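Homospermidine synthase (Legionella pneumophila subsp. pneumophila str. Philadelphia 1, PDB 2PH5) binds NAD and is thought to act as a homospermidine synthase, a polyamine-forming transferase built on a Rossmann-type dinucleotide-binding domain. Local coordinates at residues K145-H156 with H410-V421; I348-L359 with Y388-V396. All coordinates share one frame; numbering follows the deposited sequence.

Contact 1 (K145-H156 with H410-V421); sequences KDKTQKTALITH and HPDEGIVEPEEV
L153 and V416 meet on one side of a short parallel pairing, where CD1 of L153 lies 3.4 Å from CG2 of V416. With CG of L153 anti to its backbone N (chi1 -168°), the same methyl also reaches CG2 of V421; the L153 and V421 side chains cross at about a right angle. On the reverse side, CB of A152 lies 4.2 Å from CG1 of I415. Just past the bridges, CD1 of I154 meets CG of E417 at 3.5 Å. A152 N bonds to G414 O, V416 N to A152 O and I154 N to V416 O, the last nearly straight at 169°. Before the strands, T151 N donates to P411 O (2.7 Å). Two looser ionic pairs lie toward the outside: the K150 side chain runs beside that of D412, pointing the same way, with NZ 3.4 Å from OD1, a weak bond within a salt bridge, while poorly ordered K145 faces E420 from the opposite direction, NZ to OE1 3.6 Å. E417 has R138 as its salt-bridge partner. Strand 415-416 is thereby an edge strand, within this chain, of the seven-stranded parallel Rossmann-type sheet, beside 152-153, which also pairs with strand 109-112; I100 of helix 96-106 touches I154 and I415, and helix 158-176 touches T155 and V421.

Contact 2 (I348-L359 with Y388-V396); sequences ILNEIIDGCDEL and YNNATSLQV. With NAD (nicotinamide-adenine-dinucleotide), chain C.
D357 faces the first turns of helix 391-408 and makes the close-packed part of this contact. Its CG is anti to the backbone N (chi1 -164°), which carries the carboxylate to T392: OG1 donates to OD2 at 2.6 Å, on the anti lone pair of that oxygen. Nearer the main chain, CB of D357 rests on CB of A391 at 3.7 Å. Q395, extended beyond CG, comes in from another side of the carboxylate, its amide plane turned 60° from it; NE2 gives a weak bond to D357 O (3.2 Å) and has S375 as a further partner. OG1 of T392 is also bonded to Q211, so both polar side chains tie the helix to more than one strand.

The other end is looser. Around partly exposed L349, the L349 and N390 side chains cross at about a right angle, with CD1 3.7 Å from ND2, and ND2 reaches I348 O only through a weak bond. Y388, also partly exposed, turns away toward helix 55-59.

N390 itself is firmly set: its OD1 takes the N-H of S393 at 2.6 Å, while N390 N donates to S393 OG at 2.8 Å. This reciprocal pair is a capping box, opening a helix laid across the mixed sheet at 42° to strand 356-359. Further along, CG1 of V396 touches C4N of the NAD nicotinamide at 3.5 Å, so the helix contributes V396 to the cofactor pocket.

Helix 391-408, whose start is held in contact 2, leads along the chain directly to strand 415-416 of contact 1, and contact 2 is nested within the chain loop that contact 1 closes. Their centres lie about 29 Å apart, on opposite sides of the chain's centre. Contact 1 is partly buried: main-chain bonding between parallel strands runs through it, with apolar side chains on both faces and ionic pairs toward the outside. Contact 2 is the more buried and smaller, and rests on a few side-chain bonds, two of them weak, and some apolar touches. Contact 1 pairs strands from the ranges of the NADP-binding and C-terminal saccharopine dehydrogenase families; both segments of contact 2 fall in the latter.

Contact 1 (K145-H156 with H410-V421)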
loop_
_atom_site.group_PDB
_atom_site.type_symbol
_atom_site.label_atom_id
_atom_site.label_comp_id
_atom_site.label_asym_id
_atom_site.label_seq_id
_atom_site.Cartn_x
_atom_site.Cartn_y
_atom_site.Cartn_z
ATOM N N LYS A 145 0.477 16.982 -39.437
ATOM C CA LYS A 145 1.240 15.979 -40.171
ATOM C C LYS A 145 1.857 16.520 -41.457
ATOM O O LYS A 145 3.075 16.482 -41.627
ATOM C CB LYS A 145 0.348 14.779 -40.503
ATOM C CG LYS A 145 0.437 13.601 -39.529
ATOM C CD LYS A 145 1.785 12.878 -39.634
ATOM C CE LYS A 145 1.731 11.457 -39.065
ATOM N NZ LYS A 145 1.399 11.390 -37.613
ATOM N N ASP A 146 1.017 17.021 -42.358
ATOM C CA ASP A 146 1.491 17.552 -43.634
ATOM C C ASP A 146 1.647 19.076 -43.616
ATOM O O ASP A 146 1.101 19.775 -44.468
ATOM C CB ASP A 146 0.532 17.124 -44.761
ATOM C CG ASP A 146 1.001 17.567 -46.149
ATOM O OD1 ASP A 146 2.176 17.310 -46.505
ATOM O OD2 ASP A 146 0.187 18.163 -46.892
ATOM N N LYS A 147 2.389 19.586 -42.638
ATOM C CA LYS A 147 2.633 21.024 -42.527
ATOM C C LYS A 147 4.121 21.306 -42.328
ATOM O O LYS A 147 4.649 22.304 -42.821
ATOM C CB LYS A 147 1.833 21.632 -41.367
ATOM C CG LYS A 147 0.416 22.080 -41.731
ATOM C CD LYS A 147 -0.476 20.922 -42.141
ATOM C CE LYS A 147 -1.838 21.420 -42.607
ATOM N NZ LYS A 147 -2.724 20.305 -43.052
ATOM N N THR A 148 4.790 20.420 -41.600
ATOM C CA THR A 148 6.215 20.569 -41.346
ATOM C C THR A 148 6.975 19.532 -42.159
ATOM O O THR A 148 6.418 18.503 -42.537
ATOM C CB THR A 148 6.538 20.380 -39.862
ATOM O OG1 THR A 148 6.067 19.099 -39.428
ATOM C CG2 THR A 148 5.867 21.466 -39.038
ATOM N N GLN A 149 8.246 19.814 -42.424
ATOM C CA GLN A 149 9.098 18.926 -43.202
ATOM C C GLN A 149 10.061 18.174 -42.290
ATOM O O GLN A 149 10.184 16.948 -42.368
ATOM C CB GLN A 149 9.882 19.749 -44.233
ATOM C CG GLN A 149 9.998 19.118 -45.623
ATOM C CD GLN A 149 11.309 18.374 -45.843
ATOM O OE1 GLN A 149 12.395 18.956 -45.749
ATOM N NE2 GLN A 149 11.212 17.083 -46.147
ATOM N N LYS A 150 10.740 18.918 -41.422
ATOM C CA LYS A 150 11.705 18.346 -40.485
ATOM C C LYS A 150 11.083 17.327 -39.534
ATOM O O LYS A 150 9.951 17.493 -39.083
ATOM C CB LYS A 150 12.388 19.477 -39.712
ATOM C CG LYS A 150 13.511 20.128 -40.496
ATOM C CD LYS A 150 14.608 19.112 -40.714
ATOM C CE LYS A 150 15.707 19.633 -41.588
ATOM N NZ LYS A 150 16.727 18.565 -41.751
ATOM N N THR A 151 11.834 16.270 -39.238
ATOM C CA THR A 151 11.351 15.202 -38.367
ATOM C C THR A 151 11.175 15.615 -36.907
ATOM O O THR A 151 12.026 16.285 -36.321
ATOM C CB THR A 151 12.290 13.975 -38.426
ATOM O OG1 THR A 151 12.329 13.479 -39.766
ATOM C CG2 THR A 151 11.800 12.870 -37.502
ATOM N N ALA A 152 10.052 15.207 -36.336
ATOM C CA ALA A 152 9.747 15.498 -34.953
ATOM C C ALA A 152 9.146 14.235 -34.354
ATOM O O ALA A 152 7.953 13.960 -34.535
ATOM C CB ALA A 152 8.754 16.657 -34.869
ATOM N N LEU A 153 9.984 13.457 -33.675
ATOM C CA LEU A 153 9.569 12.204 -33.045
ATOM C C LEU A 153 8.918 12.521 -31.707
ATOM O O LEU A 153 9.560 13.069 -30.815
ATOM C CB LEU A 153 10.790 11.300 -32.820
ATOM C CG LEU A 153 10.526 9.835 -32.440
ATOM C CD1 LEU A 153 9.749 9.153 -33.560
ATOM C CD2 LEU A 153 11.844 9.115 -32.195
ATOM N N ILE A 154 7.646 12.173 -31.563
ATOM C CA ILE A 154 6.933 12.467 -30.328
ATOM C C ILE A 154 6.658 11.260 -29.438
ATOM O O ILE A 154 6.649 10.119 -29.899
ATOM C CB ILE A 154 5.599 13.182 -30.629
ATOM C CG1 ILE A 154 4.736 12.308 -31.547
ATOM C CG2 ILE A 154 5.880 14.528 -31.277
ATOM C CD1 ILE A 154 3.372 12.904 -31.878
ATOM N N THR A 155 6.434 11.539 -28.156
ATOM C CA THR A 155 6.146 10.522 -27.151
ATOM C C THR A 155 6.999 9.284 -27.339
ATOM O O THR A 155 6.479 8.168 -27.376
ATOM C CB THR A 155 4.662 10.101 -27.186
ATOM O OG1 THR A 155 4.326 9.654 -28.504
ATOM C CG2 THR A 155 3.754 11.279 -26.812
ATOM N N HIS A 156 8.311 9.480 -27.453
ATOM C CA HIS A 156 9.207 8.355 -27.653
ATOM C C HIS A 156 10.092 8.082 -26.445
ATOM O O HIS A 156 11.301 8.301 -26.488
ATOM C CB HIS A 156 10.076 8.580 -28.889
ATOM C CG HIS A 156 10.817 7.356 -29.330
ATOM N ND1 HIS A 156 10.300 6.460 -30.239
ATOM C CD2 HIS A 156 12.005 6.843 -28.932
ATOM C CE1 HIS A 156 11.136 5.447 -30.381
ATOM N NE2 HIS A 156 12.177 5.654 -29.597
ATOM N N HIS A 410 17.046 10.260 -40.555
ATOM C CA HIS A 410 15.724 10.416 -41.152
ATOM C C HIS A 410 15.236 11.791 -40.695
ATOM O O HIS A 410 14.181 11.911 -40.087
ATOM C CB HIS A 410 14.757 9.346 -40.641
ATOM C CG HIS A 410 15.204 7.943 -40.903
ATOM N ND1 HIS A 410 15.763 7.142 -39.930
ATOM C CD2 HIS A 410 15.168 7.195 -42.031
ATOM C CE1 HIS A 410 16.050 5.961 -40.447
ATOM N NE2 HIS A 410 15.699 5.966 -41.721
ATOM N N PRO A 411 16.004 12.851 -41.000
ATOM C CA PRO A 411 15.679 14.227 -40.617
ATOM C C PRO A 411 14.483 14.894 -41.275
ATOM O O PRO A 411 14.034 15.941 -40.819
ATOM C CB PRO A 411 16.978 14.967 -40.910
ATOM C CG PRO A 411 17.469 14.277 -42.132
ATOM C CD PRO A 411 17.248 12.816 -41.796
ATOM N N ASP A 412 13.960 14.301 -42.338
ATOM C CA ASP A 412 12.832 14.913 -43.029
ATOM C C ASP A 412 11.657 13.959 -43.133
ATOM O O ASP A 412 11.349 13.449 -44.205
ATOM C CB ASP A 412 13.294 15.379 -44.408
ATOM C CG ASP A 412 14.462 16.351 -44.316
ATOM O OD1 ASP A 412 14.250 17.500 -43.870
ATOM O OD2 ASP A 412 15.595 15.969 -44.672
ATOM N N GLU A 413 10.993 13.730 -42.004
ATOM C CA GLU A 413 9.859 12.819 -41.957
ATOM C C GLU A 413 8.627 13.479 -41.358
ATOM O O GLU A 413 7.553 12.879 -41.294
ATOM C CB GLU A 413 10.238 11.581 -41.147
ATOM C CG GLU A 413 11.457 10.838 -41.684
ATOM C CD GLU A 413 11.242 10.282 -43.087
ATOM O OE1 GLU A 413 10.315 9.465 -43.271
ATOM O OE2 GLU A 413 12.005 10.664 -44.003
ATOM N N GLY A 414 8.792 14.727 -40.933
ATOM C CA GLY A 414 7.686 15.450 -40.338
ATOM C C GLY A 414 7.374 14.920 -38.955
ATOM O O GLY A 414 8.189 14.235 -38.339
ATOM N N ILE A 415 6.190 15.245 -38.464
ATOM C CA ILE A 415 5.789 14.787 -37.158
ATOM C C ILE A 415 5.525 13.283 -37.212
ATOM O O ILE A 415 4.677 12.827 -37.973
ATOM C CB ILE A 415 4.529 15.528 -36.686
ATOM C CG1 ILE A 415 4.878 16.979 -36.346
ATOM C CG2 ILE A 415 3.948 14.842 -35.479
ATOM C CD1 ILE A 415 3.764 17.729 -35.608
ATOM N N VAL A 416 6.259 12.507 -36.421
ATOM C CA VAL A 416 6.059 11.063 -36.424
ATOM C C VAL A 416 5.884 10.481 -35.027
ATOM O O VAL A 416 6.423 11.003 -34.054
ATOM C CB VAL A 416 7.237 10.338 -37.137
ATOM C CG1 VAL A 416 7.351 10.821 -38.577
ATOM C CG2 VAL A 416 8.535 10.592 -36.404
ATOM N N GLU A 417 5.103 9.409 -34.929
ATOM C CA GLU A 417 4.876 8.739 -33.649
ATOM C C GLU A 417 5.639 7.426 -33.641
ATOM O O GLU A 417 5.908 6.855 -34.692
ATOM C CB GLU A 417 3.392 8.487 -33.433
ATOM C CG GLU A 417 2.615 9.763 -33.237
ATOM C CD GLU A 417 1.163 9.524 -32.908
ATOM O OE1 GLU A 417 0.457 8.905 -33.736
ATOM O OE2 GLU A 417 0.728 9.955 -31.817
ATOM N N PRO A 418 5.994 6.926 -32.449
ATOM C CA PRO A 418 6.739 5.668 -32.383
ATOM C C PRO A 418 6.155 4.513 -33.199
ATOM O O PRO A 418 6.903 3.656 -33.668
ATOM C CB PRO A 418 6.812 5.387 -30.880
ATOM C CG PRO A 418 5.626 6.113 -30.322
ATOM C CD PRO A 418 5.620 7.389 -31.101
ATOM N N GLU A 419 4.836 4.496 -33.393
ATOM C CA GLU A 419 4.203 3.433 -34.178
ATOM C C GLU A 419 4.655 3.432 -35.636
ATOM O O GLU A 419 4.623 2.395 -36.304
ATOM C CB GLU A 419 2.676 3.544 -34.134
ATOM C CG GLU A 419 2.063 3.141 -32.802
ATOM C CD GLU A 419 2.023 4.282 -31.807
ATOM O OE1 GLU A 419 2.949 5.122 -31.822
ATOM O OE2 GLU A 419 1.066 4.328 -31.008
ATOM N N GLU A 420 5.070 4.595 -36.122
ATOM C CA GLU A 420 5.530 4.737 -37.493
ATOM C C GLU A 420 7.027 4.453 -37.656
ATOM O O GLU A 420 7.582 4.626 -38.747
ATOM C CB GLU A 420 5.235 6.146 -37.991
ATOM C CG GLU A 420 3.763 6.485 -38.074
ATOM C CD GLU A 420 3.532 7.982 -38.151
ATOM O OE1 GLU A 420 3.608 8.646 -37.094
ATOM O OE2 GLU A 420 3.291 8.498 -39.266
ATOM N N VAL A 421 7.680 4.018 -36.583
ATOM C CA VAL A 421 9.111 3.722 -36.628
ATOM C C VAL A 421 9.372 2.216 -36.600
ATOM O O VAL A 421 8.672 1.465 -35.909
ATOM C CB VAL A 421 9.838 4.391 -35.431
ATOM C CG1 VAL A 421 11.346 4.207 -35.544
ATOM C CG2 VAL A 421 9.473 5.863 -35.378
#

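Contact 2 (I348-L359 with Y388-V396)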
loop_
_atom_site.group_PDB
_atom_site.type_symbol
_atom_site.label_atom_id
_atom_site.label_comp_id
_atom_site.label_asym_id
_atom_site.label_seq_id
_atom_site.Cartn_x
_atom_site.Cartn_y
_atom_site.Cartn_z
ATOM N N ILE A 348 14.216 8.602 -5.985
ATOM C CA ILE A 348 15.205 7.670 -5.491
ATOM C C ILE A 348 16.121 7.196 -6.601
ATOM O O ILE A 348 15.685 6.659 -7.618
ATOM C CB ILE A 348 14.560 6.479 -4.785
ATOM C CG1 ILE A 348 13.421 5.907 -5.636
ATOM C CG2 ILE A 348 14.081 6.927 -3.425
ATOM C CD1 ILE A 348 12.903 4.557 -5.154
ATOM N N LEU A 349 17.410 7.418 -6.378
ATOM C CA LEU A 349 18.448 7.069 -7.325
ATOM C C LEU A 349 19.567 6.332 -6.589
ATOM O O LEU A 349 19.671 5.108 -6.660
ATOM C CB LEU A 349 18.979 8.352 -7.958
ATOM C CG LEU A 349 19.907 8.267 -9.164
ATOM C CD1 LEU A 349 19.175 7.637 -10.345
ATOM C CD2 LEU A 349 20.378 9.679 -9.513
ATOM N N ASN A 350 20.399 7.079 -5.871
ATOM C CA ASN A 350 21.496 6.473 -5.131
ATOM C C ASN A 350 21.028 5.677 -3.922
ATOM O O ASN A 350 21.677 4.709 -3.531
ATOM C CB ASN A 350 22.488 7.542 -4.677
ATOM C CG ASN A 350 23.107 8.283 -5.837
ATOM O OD1 ASN A 350 23.335 7.703 -6.904
ATOM N ND2 ASN A 350 23.395 9.565 -5.637
ATOM N N GLU A 351 19.904 6.063 -3.328
ATOM C CA GLU A 351 19.437 5.334 -2.166
ATOM C C GLU A 351 18.907 3.932 -2.440
ATOM O O GLU A 351 18.772 3.135 -1.511
ATOM C CB GLU A 351 18.399 6.140 -1.379
ATOM C CG GLU A 351 17.283 6.752 -2.190
ATOM C CD GLU A 351 17.622 8.142 -2.726
ATOM O OE1 GLU A 351 18.359 8.235 -3.735
ATOM O OE2 GLU A 351 17.148 9.137 -2.127
ATOM N N ILE A 352 18.623 3.599 -3.696
ATOM C CA ILE A 352 18.128 2.257 -3.941
ATOM C C ILE A 352 19.291 1.273 -3.860
ATOM O O ILE A 352 20.356 1.501 -4.423
ATOM C CB ILE A 352 17.362 2.131 -5.301
ATOM C CG1 ILE A 352 18.110 1.219 -6.253
ATOM C CG2 ILE A 352 17.152 3.489 -5.937
ATOM C CD1 ILE A 352 17.247 0.775 -7.367
ATOM N N ILE A 353 19.082 0.177 -3.143
ATOM C CA ILE A 353 20.132 -0.811 -2.946
ATOM C C ILE A 353 19.944 -2.128 -3.696
ATOM O O ILE A 353 20.904 -2.860 -3.909
ATOM C CB ILE A 353 20.272 -1.116 -1.449
ATOM C CG1 ILE A 353 19.037 -1.888 -0.959
ATOM C CG2 ILE A 353 20.444 0.186 -0.685
ATOM C CD1 ILE A 353 18.948 -2.084 0.546
ATOM N N ASP A 354 18.717 -2.431 -4.101
ATOM C CA ASP A 354 18.456 -3.686 -4.790
ATOM C C ASP A 354 17.193 -3.552 -5.632
ATOM O O ASP A 354 16.488 -2.538 -5.559
ATOM C CB ASP A 354 18.264 -4.795 -3.747
ATOM C CG ASP A 354 18.344 -6.187 -4.340
ATOM O OD1 ASP A 354 17.673 -7.089 -3.799
ATOM O OD2 ASP A 354 19.078 -6.399 -5.331
ATOM N N GLY A 355 16.917 -4.568 -6.442
ATOM C CA GLY A 355 15.711 -4.542 -7.254
ATOM C C GLY A 355 15.876 -4.310 -8.742
ATOM O O GLY A 355 16.977 -4.088 -9.243
ATOM N N CYS A 356 14.759 -4.354 -9.453
ATOM C CA CYS A 356 14.791 -4.163 -10.885
ATOM C C CYS A 356 13.463 -3.633 -11.406
ATOM O O CYS A 356 12.468 -3.576 -10.680
ATOM C CB CYS A 356 15.136 -5.483 -11.576
ATOM S SG CYS A 356 13.927 -6.775 -11.313
ATOM N N ASP A 357 13.453 -3.241 -12.671
ATOM C CA ASP A 357 12.251 -2.710 -13.276
ATOM C C ASP A 357 11.879 -3.583 -14.469
ATOM O O ASP A 357 12.636 -3.665 -15.441
ATOM C CB ASP A 357 12.497 -1.268 -13.729
ATOM C CG ASP A 357 11.211 -0.517 -14.018
ATOM O OD1 ASP A 357 10.256 -1.149 -14.522
ATOM O OD2 ASP A 357 11.160 0.704 -13.754
ATOM N N GLU A 358 10.730 -4.255 -14.380
ATOM C CA GLU A 358 10.265 -5.108 -15.470
ATOM C C GLU A 358 9.215 -4.406 -16.288
ATOM O O GLU A 358 8.039 -4.439 -15.948
ATOM C CB GLU A 358 9.653 -6.412 -14.967
ATOM C CG GLU A 358 10.653 -7.495 -14.748
ATOM C CD GLU A 358 10.088 -8.887 -14.985
ATOM O OE1 GLU A 358 8.966 -9.194 -14.491
ATOM O OE2 GLU A 358 10.789 -9.675 -15.661
ATOM N N LEU A 359 9.644 -3.774 -17.369
ATOM C CA LEU A 359 8.732 -3.065 -18.249
ATOM C C LEU A 359 8.503 -3.901 -19.499
ATOM O O LEU A 359 9.456 -4.374 -20.112
ATOM C CB LEU A 359 9.321 -1.712 -18.644
ATOM C CG LEU A 359 8.555 -0.973 -19.746
ATOM C CD1 LEU A 359 7.146 -0.682 -19.261
ATOM C CD2 LEU A 359 9.284 0.336 -20.112
ATOM N N TYR A 388 24.192 8.249 -13.060
ATOM C CA TYR A 388 23.005 9.101 -12.981
ATOM C C TYR A 388 21.790 8.374 -13.546
ATOM O O TYR A 388 20.946 8.969 -14.215
ATOM C CB TYR A 388 23.257 10.385 -13.775
ATOM C CG TYR A 388 24.582 11.019 -13.450
ATOM C CD1 TYR A 388 24.811 11.588 -12.200
ATOM C CD2 TYR A 388 25.629 11.015 -14.377
ATOM C CE1 TYR A 388 26.048 12.138 -11.873
ATOM C CE2 TYR A 388 26.877 11.563 -14.060
ATOM C CZ TYR A 388 27.075 12.123 -12.803
ATOM O OH TYR A 388 28.288 12.668 -12.450
ATOM N N ASN A 389 21.708 7.079 -13.261
ATOM C CA ASN A 389 20.622 6.256 -13.763
ATOM C C ASN A 389 20.219 5.125 -12.830
ATOM O O ASN A 389 21.055 4.533 -12.133
ATOM C CB ASN A 389 21.023 5.633 -15.104
ATOM C CG ASN A 389 20.631 6.487 -16.290
ATOM O OD1 ASN A 389 19.458 6.537 -16.680
ATOM N ND2 ASN A 389 21.610 7.160 -16.876
ATOM N N ASN A 390 18.921 4.846 -12.809
ATOM C CA ASN A 390 18.406 3.730 -12.045
ATOM C C ASN A 390 17.765 2.863 -13.121
ATOM O O ASN A 390 17.779 3.228 -14.295
ATOM C CB ASN A 390 17.380 4.151 -10.972
ATOM C CG ASN A 390 16.239 4.993 -11.517
ATOM O OD1 ASN A 390 15.641 4.679 -12.553
ATOM N ND2 ASN A 390 15.913 6.063 -10.799
ATOM N N ALA A 391 17.227 1.716 -12.730
ATOM C CA ALA A 391 16.603 0.808 -13.674
ATOM C C ALA A 391 15.554 1.518 -14.531
ATOM O O ALA A 391 15.547 1.383 -15.754
ATOM C CB ALA A 391 15.974 -0.354 -12.926
ATOM N N THR A 392 14.686 2.284 -13.879
ATOM C CA THR A 392 13.610 3.012 -14.549
ATOM C C THR A 392 14.101 4.071 -15.523
ATOM O O THR A 392 13.741 4.045 -16.699
ATOM C CB THR A 392 12.679 3.695 -13.515
ATOM O OG1 THR A 392 12.228 2.720 -12.567
ATOM C CG2 THR A 392 11.474 4.326 -14.199
ATOM N N SER A 393 14.915 5.006 -15.043
ATOM C CA SER A 393 15.401 6.063 -15.919
ATOM C C SER A 393 16.150 5.507 -17.129
ATOM O O SER A 393 15.930 5.953 -18.259
ATOM C CB SER A 393 16.307 7.032 -15.150
ATOM O OG SER A 393 17.490 6.391 -14.713
ATOM N N LEU A 394 17.022 4.527 -16.897
ATOM C CA LEU A 394 17.806 3.946 -17.985
ATOM C C LEU A 394 16.961 3.371 -19.116
ATOM O O LEU A 394 17.356 3.427 -20.280
ATOM C CB LEU A 394 18.759 2.859 -17.470
ATOM C CG LEU A 394 19.753 2.358 -18.532
ATOM C CD1 LEU A 394 20.469 3.567 -19.141
ATOM C CD2 LEU A 394 20.772 1.394 -17.912
ATOM N N GLN A 395 15.801 2.822 -18.787
ATOM C CA GLN A 395 14.964 2.255 -19.828
ATOM C C GLN A 395 14.338 3.376 -20.653
ATOM O O GLN A 395 14.055 3.206 -21.842
ATOM C CB GLN A 395 13.870 1.373 -19.224
ATOM C CG GLN A 395 14.386 0.149 -18.517
ATOM C CD GLN A 395 13.287 -0.586 -17.762
ATOM O OE1 GLN A 395 12.567 0.008 -16.965
ATOM N NE2 GLN A 395 13.160 -1.886 -18.009
ATOM N N VAL A 396 14.149 4.534 -20.028
ATOM C CA VAL A 396 13.548 5.666 -20.719
ATOM C C VAL A 396 14.527 6.360 -21.652
ATOM O O VAL A 396 14.182 6.684 -22.790
ATOM C CB VAL A 396 13.009 6.708 -19.729
ATOM C CG1 VAL A 396 12.158 7.724 -20.464
ATOM C CG2 VAL A 396 12.220 6.016 -18.631
HETATM P PA NAD C . 11.141 16.831 -14.191
HETATM O O1A NAD C . 10.008 17.606 -13.575
HETATM O O2A NAD C . 12.036 16.060 -13.286
HETATM O O5B NAD C . 12.073 17.804 -15.094
HETATM C C5B NAD C . 11.485 18.713 -16.021
HETATM C C4B NAD C . 12.466 19.880 -16.240
HETATM O O4B NAD C . 11.821 20.768 -17.126
HETATM C C3B NAD C . 12.810 20.672 -14.974
HETATM O O3B NAD C . 14.228 20.731 -14.796
HETATM C C2B NAD C . 12.212 22.030 -15.213
HETATM O O2B NAD C . 12.908 23.106 -14.625
HETATM C C1B NAD C . 12.095 22.099 -16.736
HETATM N N9A NAD C . 11.003 22.933 -17.254
HETATM C C8A NAD C . 9.778 23.134 -16.595
HETATM N N7A NAD C . 9.323 24.391 -16.769
HETATM C C5A NAD C . 10.246 25.028 -17.526
HETATM C C6A NAD C . 10.298 26.331 -18.018
HETATM N N6A NAD C . 9.345 27.241 -17.812
HETATM N N1A NAD C . 11.410 26.675 -18.773
HETATM C C2A NAD C . 12.432 25.785 -19.035
HETATM N N3A NAD C . 12.400 24.492 -18.567
HETATM C C4A NAD C . 11.304 24.154 -17.826
HETATM O O3 NAD C . 10.445 15.812 -15.181
HETATM P PN NAD C . 11.013 14.739 -16.230
HETATM O O1N NAD C . 10.287 13.469 -15.988
HETATM O O2N NAD C . 12.516 14.750 -16.140
HETATM O O5D NAD C . 10.451 15.521 -17.488
HETATM C C5D NAD C . 10.556 15.117 -18.830
HETATM C C4D NAD C . 9.221 14.479 -19.154
HETATM O O4D NAD C . 9.444 13.195 -19.673
HETATM C C3D NAD C . 7.724 14.684 -19.055
HETATM O O3D NAD C . 7.225 15.435 -20.150
HETATM C C2D NAD C . 7.216 13.252 -19.033
HETATM O O2D NAD C . 5.883 13.123 -19.438
HETATM C C1D NAD C . 8.224 12.519 -19.910
HETATM N N1N NAD C . 8.514 11.110 -19.558
HETATM C C2N NAD C . 8.288 10.106 -20.472
HETATM C C3N NAD C . 8.605 8.783 -20.093
HETATM C C7N NAD C . 8.408 7.635 -21.021
HETATM O O7N NAD C . 8.762 6.391 -20.566
HETATM N N7N NAD C . 7.941 7.775 -22.244
HETATM C C4N NAD C . 9.144 8.491 -18.800
HETATM C C5N NAD C . 9.356 9.551 -17.893
HETATM C C6N NAD C . 9.051 10.849 -18.255
#